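Local coordinates for protein toxin 2A (Paenibacillus larvae, PDB 5URP) that is an ADP-ribosyltransferase toxin and virulence factor that probably transfers ADP-ribose from NAD to a protein of its host, at residues E50-Q55 / I88-I93; T57-N62 / R146-T151; N203-V208 / R214-A219; K114-T119 / K136-T141. All coordinates share one frame; numbering follows the deposited sequence.

Contact 1 (E50-Q55 / I88-I93)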
loop_
_atom_site.group_PDB
_atom_site.type_symbol
_atom_site.label_atom_id
_atom_site.label_comp_id
_atom_site.label_asym_id
_atom_site.label_seq_id
_atom_site.Cartn_x
_atom_site.Cartn_y
_atom_site.Cartn_z
ATOM N N GLU A 50 -20.818 -12.155 1.172
ATOM C CA GLU A 50 -21.337 -10.819 1.477
ATOM C C GLU A 50 -20.636 -10.209 2.691
ATOM O O GLU A 50 -20.341 -9.006 2.703
ATOM C CB GLU A 50 -22.854 -10.881 1.679
ATOM C CG GLU A 50 -23.615 -11.224 0.403
ATOM C CD GLU A 50 -23.318 -10.264 -0.743
ATOM O OE1 GLU A 50 -23.528 -9.040 -0.579
ATOM O OE2 GLU A 50 -22.856 -10.732 -1.806
ATOM N N GLU A 51 -20.373 -11.009 3.725
ATOM C CA GLU A 51 -19.672 -10.480 4.895
ATOM C C GLU A 51 -18.231 -10.092 4.584
ATOM O O GLU A 51 -17.738 -9.081 5.114
ATOM C CB GLU A 51 -19.729 -11.493 6.046
ATOM C CG GLU A 51 -19.303 -10.915 7.398
ATOM C CD GLU A 51 -19.943 -9.548 7.711
ATOM O OE1 GLU A 51 -21.191 -9.460 7.763
ATOM O OE2 GLU A 51 -19.198 -8.554 7.886
ATOM N N GLU A 52 -17.547 -10.819 3.692
ATOM C CA GLU A 52 -16.218 -10.395 3.280
ATOM C C GLU A 52 -16.270 -9.044 2.579
ATOM O O GLU A 52 -15.474 -8.145 2.883
ATOM C CB GLU A 52 -15.568 -11.436 2.361
ATOM C CG GLU A 52 -15.075 -12.669 3.124
ATOM C CD GLU A 52 -14.749 -13.882 2.230
ATOM O OE1 GLU A 52 -15.091 -13.893 1.033
ATOM O OE2 GLU A 52 -14.213 -14.866 2.754
ATOM N N LYS A 53 -17.183 -8.890 1.624
ATOM C CA LYS A 53 -17.327 -7.603 0.933
ATOM C C LYS A 53 -17.561 -6.475 1.924
ATOM O O LYS A 53 -16.942 -5.409 1.819
ATOM C CB LYS A 53 -18.482 -7.660 -0.069
ATOM C CG LYS A 53 -18.232 -8.607 -1.240
ATOM C CD LYS A 53 -19.483 -8.701 -2.096
ATOM C CE LYS A 53 -19.358 -9.729 -3.187
ATOM N NZ LYS A 53 -20.706 -10.254 -3.514
ATOM N N ARG A 54 -18.462 -6.681 2.878
ATOM C CA ARG A 54 -18.778 -5.638 3.853
ATOM C C ARG A 54 -17.550 -5.239 4.665
ATOM O O ARG A 54 -17.321 -4.048 4.913
ATOM C CB ARG A 54 -19.898 -6.119 4.760
ATOM C CG ARG A 54 -20.186 -5.196 5.914
ATOM C CD ARG A 54 -21.320 -5.745 6.762
ATOM N NE ARG A 54 -20.870 -5.987 8.131
ATOM C CZ ARG A 54 -21.034 -5.144 9.149
ATOM N NH1 ARG A 54 -20.561 -5.466 10.347
ATOM N NH2 ARG A 54 -21.673 -3.992 8.989
ATOM N N GLN A 55 -16.741 -6.215 5.093
ATOM C CA GLN A 55 -15.561 -5.874 5.887
ATOM C C GLN A 55 -14.520 -5.143 5.068
ATOM O O GLN A 55 -13.832 -4.264 5.604
ATOM C CB GLN A 55 -14.947 -7.125 6.531
ATOM C CG GLN A 55 -15.802 -7.750 7.590
ATOM C CD GLN A 55 -16.106 -6.818 8.765
ATOM O OE1 GLN A 55 -15.375 -5.850 9.040
ATOM N NE2 GLN A 55 -17.208 -7.091 9.443
ATOM N N ILE A 88 -11.043 -10.322 6.258
ATOM C CA ILE A 88 -10.232 -9.704 5.222
ATOM C C ILE A 88 -9.127 -10.640 4.763
ATOM O O ILE A 88 -8.864 -10.752 3.564
ATOM C CB ILE A 88 -9.668 -8.366 5.727
ATOM C CG1 ILE A 88 -10.821 -7.460 6.134
ATOM C CG2 ILE A 88 -8.847 -7.741 4.634
ATOM C CD1 ILE A 88 -10.385 -6.188 6.833
ATOM N N ASP A 89 -8.479 -11.333 5.707
ATOM C CA ASP A 89 -7.418 -12.282 5.358
ATOM C C ASP A 89 -7.949 -13.323 4.396
ATOM O O ASP A 89 -7.311 -13.640 3.378
ATOM C CB ASP A 89 -6.895 -12.985 6.608
ATOM C CG ASP A 89 -6.022 -12.118 7.471
ATOM O OD1 ASP A 89 -5.706 -10.994 7.077
ATOM O OD2 ASP A 89 -5.631 -12.638 8.545
ATOM N N LYS A 90 -9.112 -13.874 4.720
ATOM C CA LYS A 90 -9.724 -14.926 3.923
ATOM C C LYS A 90 -10.128 -14.413 2.555
ATOM O O LYS A 90 -10.063 -15.156 1.573
ATOM C CB LYS A 90 -10.917 -15.489 4.696
ATOM C CG LYS A 90 -11.733 -16.592 4.059
ATOM C CD LYS A 90 -12.689 -17.226 5.098
ATOM C CE LYS A 90 -13.732 -16.251 5.688
ATOM N NZ LYS A 90 -14.999 -16.108 4.874
ATOM N N ALA A 91 -10.546 -13.141 2.465
ATOM C CA ALA A 91 -10.904 -12.570 1.180
ATOM C C ALA A 91 -9.686 -12.379 0.281
ATOM O O ALA A 91 -9.765 -12.605 -0.933
ATOM C CB ALA A 91 -11.631 -11.226 1.401
ATOM N N LEU A 92 -8.565 -11.926 0.825
ATOM C CA LEU A 92 -7.460 -11.584 -0.062
ATOM C C LEU A 92 -6.767 -12.804 -0.661
ATOM O O LEU A 92 -6.170 -12.678 -1.728
ATOM C CB LEU A 92 -6.456 -10.720 0.673
ATOM C CG LEU A 92 -6.991 -9.329 1.040
ATOM C CD1 LEU A 92 -5.998 -8.588 1.937
ATOM C CD2 LEU A 92 -7.318 -8.425 -0.169
ATOM N N ILE A 93 -6.850 -13.976 -0.031
ATOM C CA ILE A 93 -6.252 -15.166 -0.655
ATOM C C ILE A 93 -7.116 -15.746 -1.760
ATOM O O ILE A 93 -6.703 -16.705 -2.429
ATOM C CB ILE A 93 -5.905 -16.224 0.409
ATOM C CG1 ILE A 93 -7.148 -16.713 1.157
ATOM C CG2 ILE A 93 -4.866 -15.623 1.343
ATOM C CD1 ILE A 93 -6.862 -17.827 2.153
#
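Glu52 reaches from helix 50-61 to Lys90 and Ala91 on helix 79-92, and its side chain can be followed atom by atom. The CB atom of Glu52 lies 4.1 Å from Ala91 CB, where the backbones also come nearest. Glu52 CG is about as far from the same methyl, so the first two carbons lie against alanine. With chi1 at -75° CG sits anti to the carbonyl carbon, and the chain then runs extended, which carries the carboxylate across to Lys90. At the tip Glu52 OE2 receives Lys90 NZ at 2.6 Å, a short salt bridge in which the ammonium comes from above the carboxylate plane, 41° out of it. Lys90 folds back to make this bond: bends at chi3 and chi4 curl its chain round the oxygen, and Lys90 CG is itself 3.3 Å from Glu52 OE2. The other oxygen, OE1, is held by Lys94 and by the backbone N of Thr49, so both oxygens of this buried carboxylate have partners. One turn further along, Gln55 CB touches Ile88 CG1 at 4.2 Å, while the amide of Gln55 turns back along its own helix and gives NE2 to Glu51 OE2. The axes of the two short helical segments cross at -107° and approach to 9.3 Å. Trp44 also bonds to Ala91 O, bringing helix 30-45 to the same place. This is a steep helix-helix crossing, with a salt bridge from a buried glutamate to a partly exposed lysine, within the helical part of the ADP-ribosyltransferase fold.

Contact 2 (T57-N62 / R146-T151)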
loop_
_atom_site.group_PDB
_atom_site.type_symbol
_atom_site.label_atom_id
_atom_site.label_comp_id
_atom_site.label_asym_id
_atom_site.label_seq_id
_atom_site.Cartn_x
_atom_site.Cartn_y
_atom_site.Cartn_z
ATOM N N THR A 57 -15.251 -3.082 2.579
ATOM C CA THR A 57 -15.788 -1.714 2.522
ATOM C C THR A 57 -15.490 -0.967 3.816
ATOM O O THR A 57 -15.028 0.194 3.798
ATOM C CB THR A 57 -17.296 -1.746 2.245
ATOM O OG1 THR A 57 -17.547 -2.338 0.954
ATOM C CG2 THR A 57 -17.872 -0.328 2.253
ATOM N N LEU A 58 -15.723 -1.615 4.951
ATOM C CA LEU A 58 -15.540 -0.937 6.235
ATOM C C LEU A 58 -14.083 -0.615 6.491
ATOM O O LEU A 58 -13.768 0.427 7.082
ATOM C CB LEU A 58 -16.110 -1.769 7.364
ATOM C CG LEU A 58 -17.628 -1.915 7.356
ATOM C CD1 LEU A 58 -18.004 -2.840 8.481
ATOM C CD2 LEU A 58 -18.345 -0.554 7.475
ATOM N N TYR A 59 -13.176 -1.493 6.061
ATOM C CA TYR A 59 -11.762 -1.190 6.134
ATOM C C TYR A 59 -11.442 0.064 5.328
ATOM O O TYR A 59 -10.732 0.952 5.809
ATOM C CB TYR A 59 -10.941 -2.416 5.642
ATOM C CG TYR A 59 -9.487 -2.081 5.412
ATOM C CD1 TYR A 59 -8.572 -2.131 6.451
ATOM C CD2 TYR A 59 -9.032 -1.667 4.163
ATOM C CE1 TYR A 59 -7.240 -1.792 6.248
ATOM C CE2 TYR A 59 -7.719 -1.294 3.969
ATOM C CZ TYR A 59 -6.832 -1.373 5.010
ATOM O OH TYR A 59 -5.534 -1.003 4.796
ATOM N N THR A 60 -11.936 0.144 4.087
ATOM C CA THR A 60 -11.607 1.306 3.259
ATOM C C THR A 60 -12.210 2.577 3.844
ATOM O O THR A 60 -11.673 3.666 3.624
ATOM C CB THR A 60 -12.078 1.137 1.808
ATOM O OG1 THR A 60 -13.504 1.091 1.713
ATOM C CG2 THR A 60 -11.390 -0.098 1.093
ATOM N N ARG A 61 -13.307 2.450 4.578
ATOM C CA ARG A 61 -13.949 3.624 5.183
ATOM C C ARG A 61 -13.089 4.208 6.287
ATOM O O ARG A 61 -13.020 5.426 6.453
ATOM C CB ARG A 61 -15.311 3.212 5.716
ATOM C CG ARG A 61 -16.138 4.296 6.421
ATOM C CD ARG A 61 -17.501 3.746 6.873
ATOM N NE ARG A 61 -18.284 4.683 7.667
ATOM C CZ ARG A 61 -18.064 4.909 8.963
ATOM N NH1 ARG A 61 -17.068 4.229 9.571
ATOM N NH2 ARG A 61 -18.797 5.742 9.631
ATOM N N ASN A 62 -12.415 3.351 7.048
ATOM C CA ASN A 62 -11.609 3.807 8.165
ATOM C C ASN A 62 -10.593 2.694 8.459
ATOM O O ASN A 62 -10.861 1.787 9.246
ATOM C CB ASN A 62 -12.464 4.109 9.369
ATOM C CG ASN A 62 -11.677 4.687 10.487
ATOM O OD1 ASN A 62 -10.582 5.227 10.285
ATOM N ND2 ASN A 62 -12.216 4.575 11.693
ATOM N N ARG A 146 3.063 -4.836 9.125
ATOM C CA ARG A 146 2.157 -5.627 9.948
ATOM C C ARG A 146 0.684 -5.342 9.678
ATOM O O ARG A 146 -0.138 -6.244 9.818
ATOM C CB ARG A 146 2.497 -5.409 11.416
ATOM C CG ARG A 146 3.921 -5.939 11.693
ATOM C CD ARG A 146 4.294 -6.090 13.151
ATOM N NE ARG A 146 5.745 -6.238 13.275
ATOM C CZ ARG A 146 6.375 -6.740 14.331
ATOM N NH1 ARG A 146 5.692 -7.180 15.382
ATOM N NH2 ARG A 146 7.700 -6.814 14.323
ATOM N N GLY A 147 0.312 -4.098 9.320
ATOM C CA GLY A 147 -1.054 -3.847 8.893
ATOM C C GLY A 147 -1.294 -4.333 7.481
ATOM O O GLY A 147 -0.400 -4.837 6.815
ATOM N N TYR A 148 -2.525 -4.153 6.990
ATOM C CA TYR A 148 -2.734 -4.307 5.560
ATOM C C TYR A 148 -2.017 -3.192 4.797
ATOM O O TYR A 148 -1.762 -2.104 5.318
ATOM C CB TYR A 148 -4.231 -4.314 5.228
ATOM C CG TYR A 148 -4.959 -5.469 5.861
ATOM C CD1 TYR A 148 -4.935 -6.751 5.285
ATOM C CD2 TYR A 148 -5.616 -5.303 7.062
ATOM C CE1 TYR A 148 -5.596 -7.811 5.897
ATOM C CE2 TYR A 148 -6.262 -6.343 7.687
ATOM C CZ TYR A 148 -6.249 -7.598 7.109
ATOM O OH TYR A 148 -6.905 -8.573 7.782
ATOM N N LEU A 149 -1.697 -3.467 3.552
ATOM C CA LEU A 149 -0.944 -2.535 2.722
ATOM C C LEU A 149 -1.858 -2.037 1.611
ATOM O O LEU A 149 -2.071 -2.710 0.600
ATOM C CB LEU A 149 0.316 -3.210 2.190
ATOM C CG LEU A 149 1.346 -2.322 1.513
ATOM C CD1 LEU A 149 1.801 -1.193 2.419
ATOM C CD2 LEU A 149 2.549 -3.183 1.098
ATOM N N SER A 150 -2.399 -0.828 1.815
ATOM C CA SER A 150 -3.238 -0.163 0.837
ATOM C C SER A 150 -2.350 0.597 -0.141
ATOM O O SER A 150 -1.505 1.402 0.277
ATOM C CB SER A 150 -4.199 0.819 1.527
ATOM O OG SER A 150 -5.174 0.157 2.317
ATOM N N THR A 151 -2.562 0.361 -1.430
ATOM C CA THR A 151 -1.794 0.972 -2.502
ATOM C C THR A 151 -2.780 1.364 -3.591
ATOM O O THR A 151 -3.972 1.072 -3.489
ATOM C CB THR A 151 -0.752 0.006 -3.074
ATOM O OG1 THR A 151 -1.410 -1.012 -3.825
ATOM C CG2 THR A 151 0.074 -0.622 -1.965
#
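Tyr59, near the C-terminal end of helix 50-61, meets Tyr148, just before strand 149-152, and Ser150 within it. The tight part centres on the phenol oxygen. Tyr59 extends with CG anti to the backbone N (chi1 168°), which brings its hydroxyl to the strand. There Tyr59 OH donates to Ser150 OG at 2.8 Å, the serine oxygen lying in the plane of the ring at its edge, and Tyr59 OH is also 3.6 Å from Tyr148 CB. Asn67 ND2 is a second partner of the phenol oxygen. The rings flank this point: the edge of Tyr148 points toward the face of Tyr59 in an offset edge-to-face pair, centroids 5.6 Å apart and planes at 74°. Ile88 and Leu192 pack against both rings, and the hydroxyl of Tyr148 is tied to Asp89. The looser side begins at Ser150, which is partly exposed and has a glycerol, probably from the crystallisation liquor, about 4 Å from its side chain. The main partner of its hydroxyl is Glu190 OE2, while Ser150 O bonds to Arg105. Arg105, the Ser150-Thr151 pair of the strand and Glu190 are consistent with the Arg, Ser-Thr-Ser and Glu signature that lines the NAD site in related ADP-ribosyltransferase toxins.

Contact 3 (N203-V208 / R214-A219)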
loop_
_atom_site.group_PDB
_atom_site.type_symbol
_atom_site.label_atom_id
_atom_site.label_comp_id
_atom_site.label_asym_id
_atom_site.label_seq_id
_atom_site.Cartn_x
_atom_site.Cartn_y
_atom_site.Cartn_z
ATOM N N ASN A 203 15.834 0.747 -4.280
ATOM C CA ASN A 203 16.432 2.065 -4.436
ATOM C C ASN A 203 15.678 3.086 -3.595
ATOM O O ASN A 203 14.457 3.004 -3.456
ATOM C CB ASN A 203 16.418 2.478 -5.912
ATOM C CG ASN A 203 17.359 3.617 -6.203
ATOM O OD1 ASN A 203 18.570 3.449 -6.190
ATOM N ND2 ASN A 203 16.808 4.777 -6.463
ATOM N N ILE A 204 16.427 4.031 -3.024
ATOM C CA ILE A 204 15.872 5.198 -2.330
ATOM C C ILE A 204 16.570 6.437 -2.877
ATOM O O ILE A 204 17.802 6.484 -2.921
ATOM C CB ILE A 204 16.069 5.109 -0.800
ATOM C CG1 ILE A 204 15.274 3.936 -0.207
ATOM C CG2 ILE A 204 15.653 6.419 -0.124
ATOM C CD1 ILE A 204 15.549 3.673 1.260
ATOM N N LYS A 205 15.792 7.455 -3.260
ATOM C CA LYS A 205 16.387 8.701 -3.728
ATOM C C LYS A 205 15.439 9.854 -3.445
ATOM O O LYS A 205 14.251 9.653 -3.211
ATOM C CB LYS A 205 16.702 8.653 -5.219
ATOM C CG LYS A 205 15.467 8.569 -6.088
ATOM C CD LYS A 205 15.787 8.467 -7.586
ATOM C CE LYS A 205 14.509 8.110 -8.368
ATOM N NZ LYS A 205 14.722 7.930 -9.832
ATOM N N ILE A 206 15.991 11.065 -3.478
ATOM C CA ILE A 206 15.182 12.275 -3.376
ATOM C C ILE A 206 14.644 12.605 -4.755
ATOM O O ILE A 206 15.401 12.623 -5.731
ATOM C CB ILE A 206 15.997 13.456 -2.831
ATOM C CG1 ILE A 206 16.476 13.212 -1.394
ATOM C CG2 ILE A 206 15.136 14.753 -2.916
ATOM C CD1 ILE A 206 17.500 14.274 -0.884
ATOM N N ILE A 207 13.346 12.893 -4.827
ATOM C CA ILE A 207 12.732 13.447 -6.024
ATOM C C ILE A 207 12.234 14.859 -5.706
ATOM O O ILE A 207 11.955 15.208 -4.555
ATOM C CB ILE A 207 11.606 12.557 -6.563
ATOM C CG1 ILE A 207 10.532 12.293 -5.519
ATOM C CG2 ILE A 207 12.188 11.206 -7.075
ATOM C CD1 ILE A 207 9.325 11.574 -6.093
ATOM N N VAL A 208 12.130 15.678 -6.750
ATOM C CA VAL A 208 11.895 17.114 -6.556
ATOM C C VAL A 208 10.743 17.635 -7.386
ATOM O O VAL A 208 10.542 18.860 -7.476
ATOM C CB VAL A 208 13.163 17.915 -6.872
ATOM C CG1 VAL A 208 14.284 17.447 -5.993
ATOM C CG2 VAL A 208 13.563 17.764 -8.318
ATOM N N ARG A 214 10.404 14.926 -2.127
ATOM C CA ARG A 214 9.972 13.717 -1.456
ATOM C C ARG A 214 11.077 12.678 -1.523
ATOM O O ARG A 214 12.011 12.770 -2.322
ATOM C CB ARG A 214 8.702 13.116 -2.090
ATOM C CG ARG A 214 7.478 14.008 -1.992
ATOM C CD ARG A 214 6.321 13.453 -2.779
ATOM N NE ARG A 214 6.528 13.542 -4.219
ATOM C CZ ARG A 214 5.724 12.973 -5.109
ATOM N NH1 ARG A 214 4.681 12.257 -4.700
ATOM N NH2 ARG A 214 5.963 13.116 -6.407
ATOM N N LEU A 215 10.965 11.689 -0.657
ATOM C CA LEU A 215 11.805 10.508 -0.743
ATOM C C LEU A 215 11.048 9.438 -1.519
ATOM O O LEU A 215 9.943 9.061 -1.127
ATOM C CB LEU A 215 12.159 10.003 0.652
ATOM C CG LEU A 215 13.410 9.182 0.802
ATOM C CD1 LEU A 215 14.655 10.050 0.569
ATOM C CD2 LEU A 215 13.366 8.641 2.206
ATOM N N LYS A 216 11.652 8.938 -2.594
ATOM C CA LYS A 216 11.055 7.906 -3.417
ATOM C C LYS A 216 11.695 6.569 -3.084
ATOM O O LYS A 216 12.922 6.462 -3.088
ATOM C CB LYS A 216 11.222 8.182 -4.910
ATOM C CG LYS A 216 10.314 7.229 -5.709
ATOM C CD LYS A 216 10.432 7.354 -7.193
ATOM C CE LYS A 216 9.549 6.277 -7.871
ATOM N NZ LYS A 216 9.828 6.185 -9.323
ATOM N N VAL A 217 10.860 5.574 -2.811
ATOM C CA VAL A 217 11.287 4.227 -2.442
ATOM C C VAL A 217 10.807 3.299 -3.546
ATOM O O VAL A 217 9.607 3.234 -3.814
ATOM C CB VAL A 217 10.688 3.808 -1.098
ATOM C CG1 VAL A 217 11.064 2.348 -0.757
ATOM C CG2 VAL A 217 11.127 4.805 -0.008
ATOM N N GLU A 218 11.726 2.594 -4.188
ATOM C CA GLU A 218 11.367 1.631 -5.223
ATOM C C GLU A 218 11.575 0.251 -4.616
ATOM O O GLU A 218 12.668 -0.045 -4.139
ATOM C CB GLU A 218 12.194 1.836 -6.496
ATOM C CG GLU A 218 11.824 3.159 -7.135
ATOM C CD GLU A 218 12.784 3.663 -8.184
ATOM O OE1 GLU A 218 13.661 2.909 -8.622
ATOM O OE2 GLU A 218 12.621 4.842 -8.589
ATOM N N ALA A 219 10.520 -0.551 -4.605
ATOM C CA ALA A 219 10.543 -1.820 -3.879
ATOM C C ALA A 219 9.770 -2.885 -4.643
ATOM O O ALA A 219 8.987 -2.598 -5.551
ATOM C CB ALA A 219 9.948 -1.679 -2.485
HETATM O O HOH W 1 15.368 5.176 -9.837
#
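The beta hairpin of strands 197-207 and 214-221 is held here by five antiparallel pairs, from Asn203 with Glu218 to Ile207 with Arg214. Asn203-Glu218, Lys205-Lys216 and Ile207-Arg214 are hydrogen-bonded pairs, each joined by two backbone bonds; Ile204-Val217 and Ile206-Leu215 alternate with them as non-hydrogen-bonded pairs. Among the straightest bonds is Glu218 N to Asn203 O, 2.9 Å long with an N-H...O angle of 177°. The two short strand segments run at 148°, a twist away from exactly antiparallel.

The two faces differ in character. On the one bearing Ile204, Ile206, Leu215 and Val217, the branch methyl Ile204 CG2 lies 3.7 Å from Leu215 CG, and Ala131 and Phe138 of helix 128-138 pack over this apolar face. The other face is largely charged. Glu218 OE2 accepts Lys216 NZ at 3.2 Å from above the carboxylate plane, and a long salt bridge of 3.9 Å brings in Lys205 NZ. A water bridges the latter two groups, accepting from Lys205 NZ at 2.8 Å and donating to Glu218 OE2. The main partner of Lys216 NZ is Glu167 on the adjoining strand. Toward the hairpin's turn, Ile207 CG1 stands between the backbone N and the carbonyl carbon (chi1 56°), directing CD1 to 3.7 Å from Arg214 NH2, while CG2 lies 3.8 Å from Lys216 CB. Arg214 NH2 is bonded to Asn209 in the turn. The result is an amphipathic antiparallel hairpin, apolar beneath a helix and salt-bridged on the other side, within the five-stranded mixed sheet of the ADP-ribosyltransferase fold.

Contact 4 (K114-T119 / K136-T141)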
loop_
_atom_site.group_PDB
_atom_site.type_symbol
_atom_site.label_atom_id
_atom_site.label_comp_id
_atom_site.label_asym_id
_atom_site.label_seq_id
_atom_site.Cartn_x
_atom_site.Cartn_y
_atom_site.Cartn_z
ATOM N N LYS A 114 9.409 4.657 13.858
ATOM C CA LYS A 114 8.850 5.890 14.393
ATOM C C LYS A 114 9.902 6.979 14.560
ATOM O O LYS A 114 9.556 8.164 14.542
ATOM C CB LYS A 114 8.170 5.615 15.740
ATOM C CG LYS A 114 7.008 4.617 15.680
ATOM C CD LYS A 114 6.311 4.491 17.038
ATOM C CE LYS A 114 5.109 3.553 16.984
ATOM N NZ LYS A 114 4.062 4.034 16.039
ATOM N N GLU A 115 11.176 6.615 14.716
ATOM C CA GLU A 115 12.185 7.631 14.996
ATOM C C GLU A 115 12.463 8.497 13.778
ATOM O O GLU A 115 12.823 9.668 13.929
ATOM C CB GLU A 115 13.483 6.985 15.495
ATOM C CG GLU A 115 14.224 6.115 14.488
ATOM C CD GLU A 115 13.838 4.650 14.575
ATOM O OE1 GLU A 115 12.711 4.345 15.026
ATOM O OE2 GLU A 115 14.669 3.800 14.195
ATOM N N PHE A 116 12.286 7.950 12.569
ATOM C CA PHE A 116 12.569 8.698 11.348
ATOM C C PHE A 116 11.399 9.582 10.941
ATOM O O PHE A 116 11.595 10.603 10.276
ATOM C CB PHE A 116 12.908 7.734 10.211
ATOM C CG PHE A 116 14.342 7.287 10.197
ATOM C CD1 PHE A 116 15.345 8.149 9.783
ATOM C CD2 PHE A 116 14.686 6.006 10.591
ATOM C CE1 PHE A 116 16.664 7.745 9.767
ATOM C CE2 PHE A 116 16.016 5.599 10.581
ATOM C CZ PHE A 116 17.001 6.472 10.163
ATOM N N GLN A 117 10.189 9.202 11.326
ATOM C CA GLN A 117 9.014 10.024 11.097
ATOM C C GLN A 117 9.240 11.432 11.621
ATOM O O GLN A 117 9.750 11.616 12.731
ATOM C CB GLN A 117 7.818 9.378 11.796
ATOM C CG GLN A 117 6.474 9.954 11.458
ATOM C CD GLN A 117 5.357 9.149 12.089
ATOM O OE1 GLN A 117 5.527 8.581 13.169
ATOM N NE2 GLN A 117 4.214 9.082 11.417
ATOM N N ASN A 118 8.877 12.429 10.809
ATOM C CA ASN A 118 8.954 13.843 11.178
ATOM C C ASN A 118 10.383 14.367 11.197
ATOM O O ASN A 118 10.620 15.491 11.647
ATOM C CB ASN A 118 8.311 14.111 12.541
ATOM C CG ASN A 118 6.934 13.496 12.666
ATOM O OD1 ASN A 118 6.690 12.658 13.535
ATOM N ND2 ASN A 118 6.021 13.911 11.796
ATOM N N THR A 119 11.345 13.574 10.735
ATOM C CA THR A 119 12.722 14.013 10.580
ATOM C C THR A 119 13.102 14.215 9.120
ATOM O O THR A 119 14.177 14.751 8.838
ATOM C CB THR A 119 13.674 12.983 11.206
ATOM O OG1 THR A 119 13.742 11.827 10.357
ATOM C CG2 THR A 119 13.171 12.541 12.571
ATOM N N LYS A 136 21.510 4.677 3.108
ATOM C CA LYS A 136 22.535 3.740 3.547
ATOM C C LYS A 136 21.956 2.652 4.448
ATOM O O LYS A 136 22.407 1.502 4.397
ATOM C CB LYS A 136 23.644 4.495 4.268
ATOM C CG LYS A 136 24.713 3.561 4.880
ATOM C CD LYS A 136 26.131 4.046 4.633
ATOM C CE LYS A 136 27.159 3.007 5.077
ATOM N NZ LYS A 136 28.568 3.399 4.738
ATOM N N GLU A 137 20.957 2.986 5.267
ATOM C CA GLU A 137 20.438 2.056 6.268
ATOM C C GLU A 137 19.405 1.081 5.702
ATOM O O GLU A 137 19.318 -0.051 6.185
ATOM C CB GLU A 137 19.837 2.846 7.437
ATOM C CG GLU A 137 19.144 2.013 8.510
ATOM C CD GLU A 137 18.921 2.773 9.836
ATOM O OE1 GLU A 137 19.465 3.889 10.004
ATOM O OE2 GLU A 137 18.203 2.242 10.721
ATOM N N PHE A 138 18.620 1.480 4.692
ATOM C CA PHE A 138 17.454 0.709 4.270
ATOM C C PHE A 138 17.498 0.210 2.837
ATOM O O PHE A 138 16.749 -0.713 2.506
ATOM C CB PHE A 138 16.167 1.533 4.465
ATOM C CG PHE A 138 15.840 1.762 5.910
ATOM C CD1 PHE A 138 15.181 0.790 6.646
ATOM C CD2 PHE A 138 16.227 2.940 6.541
ATOM C CE1 PHE A 138 14.907 0.991 7.978
ATOM C CE2 PHE A 138 15.963 3.146 7.878
ATOM C CZ PHE A 138 15.297 2.175 8.601
ATOM N N GLU A 139 18.312 0.792 1.969
ATOM C CA GLU A 139 18.450 0.231 0.636
ATOM C C GLU A 139 19.049 -1.163 0.749
ATOM O O GLU A 139 19.991 -1.393 1.511
ATOM C CB GLU A 139 19.339 1.121 -0.223
ATOM C CG GLU A 139 18.806 1.411 -1.595
ATOM C CD GLU A 139 19.724 2.316 -2.415
ATOM O OE1 GLU A 139 20.927 1.999 -2.589
ATOM O OE2 GLU A 139 19.230 3.334 -2.914
ATOM N N GLY A 140 18.476 -2.098 0.008
ATOM C CA GLY A 140 18.943 -3.468 0.067
ATOM C C GLY A 140 18.502 -4.197 1.312
ATOM O O GLY A 140 19.160 -5.153 1.735
ATOM N N THR A 141 17.396 -3.784 1.913
ATOM C CA THR A 141 16.840 -4.479 3.058
ATOM C C THR A 141 15.377 -4.765 2.800
ATOM O O THR A 141 14.723 -4.145 1.948
ATOM C CB THR A 141 16.990 -3.684 4.346
ATOM O OG1 THR A 141 16.026 -2.611 4.369
ATOM C CG2 THR A 141 18.392 -3.125 4.455
#
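Phe116 and Phe138 form an offset edge-to-face pair that joins the loop before strand 121-122 to the C-terminal end of helix 128-138. The edge of Phe138 is directed at the face of Phe116; the ring planes stand 79° apart and the centroids 5.7 Å, which fits a T-shaped pair slid off centre. The closest atoms are the two CE2 carbons, Phe116 CE2 and Phe138 CE2, at 3.7 Å. Relative to the Phe138 ring, Phe116 CE2 lies in the plane at the edge, whereas Phe138 CE2 approaches the Phe116 ring obliquely.

Phe116 and Glu137 extend toward each other. The glutamate CG is anti to the backbone N (chi1 175°) and the chain continues extended, so that Glu137 OE1 comes to 3.6 Å from Phe116 CZ, near the ring plane. That is the side where ring hydrogens carry partial positive charge, so the approach may be mildly favourable; carboxylate and ring planes are 72° apart. The same glutamate runs past its neighbour, with CG over one face of Phe138 and offset toward the rim. Ile134, one turn earlier on the helix, also touches Phe116, and Phe112 and Ile204 pack on Phe138, linking this surface contact to the main sheet.

Each phenylalanine also begins a type II beta turn, Phe116 to Thr119 and Phe138 to Thr141. In the second, Gly140 takes a positive phi, and Thr141 OG1 donates to Phe138 O at 2.8 Å.

From the N terminus, helix 50-61 supplies the first halves of contacts 1 and 2. Contact 1 closes at 88-93, tying two helices together, while the loop of contact 2 stays open until 146-151, so the two cross along the chain. They also touch, through packing of Ile88 and Leu92 on Tyr148. Contact 4 opens and closes inside the loop of contact 2, joining a loop to helix 128-138. Contact 3 follows in series as a hairpin in the main sheet, its strands joined by a short turn. It adjoins contact 4, where Ile204 N probably bonds to Glu139 OE2, while the centres of contacts 1 and 3 lie about 33 Å apart.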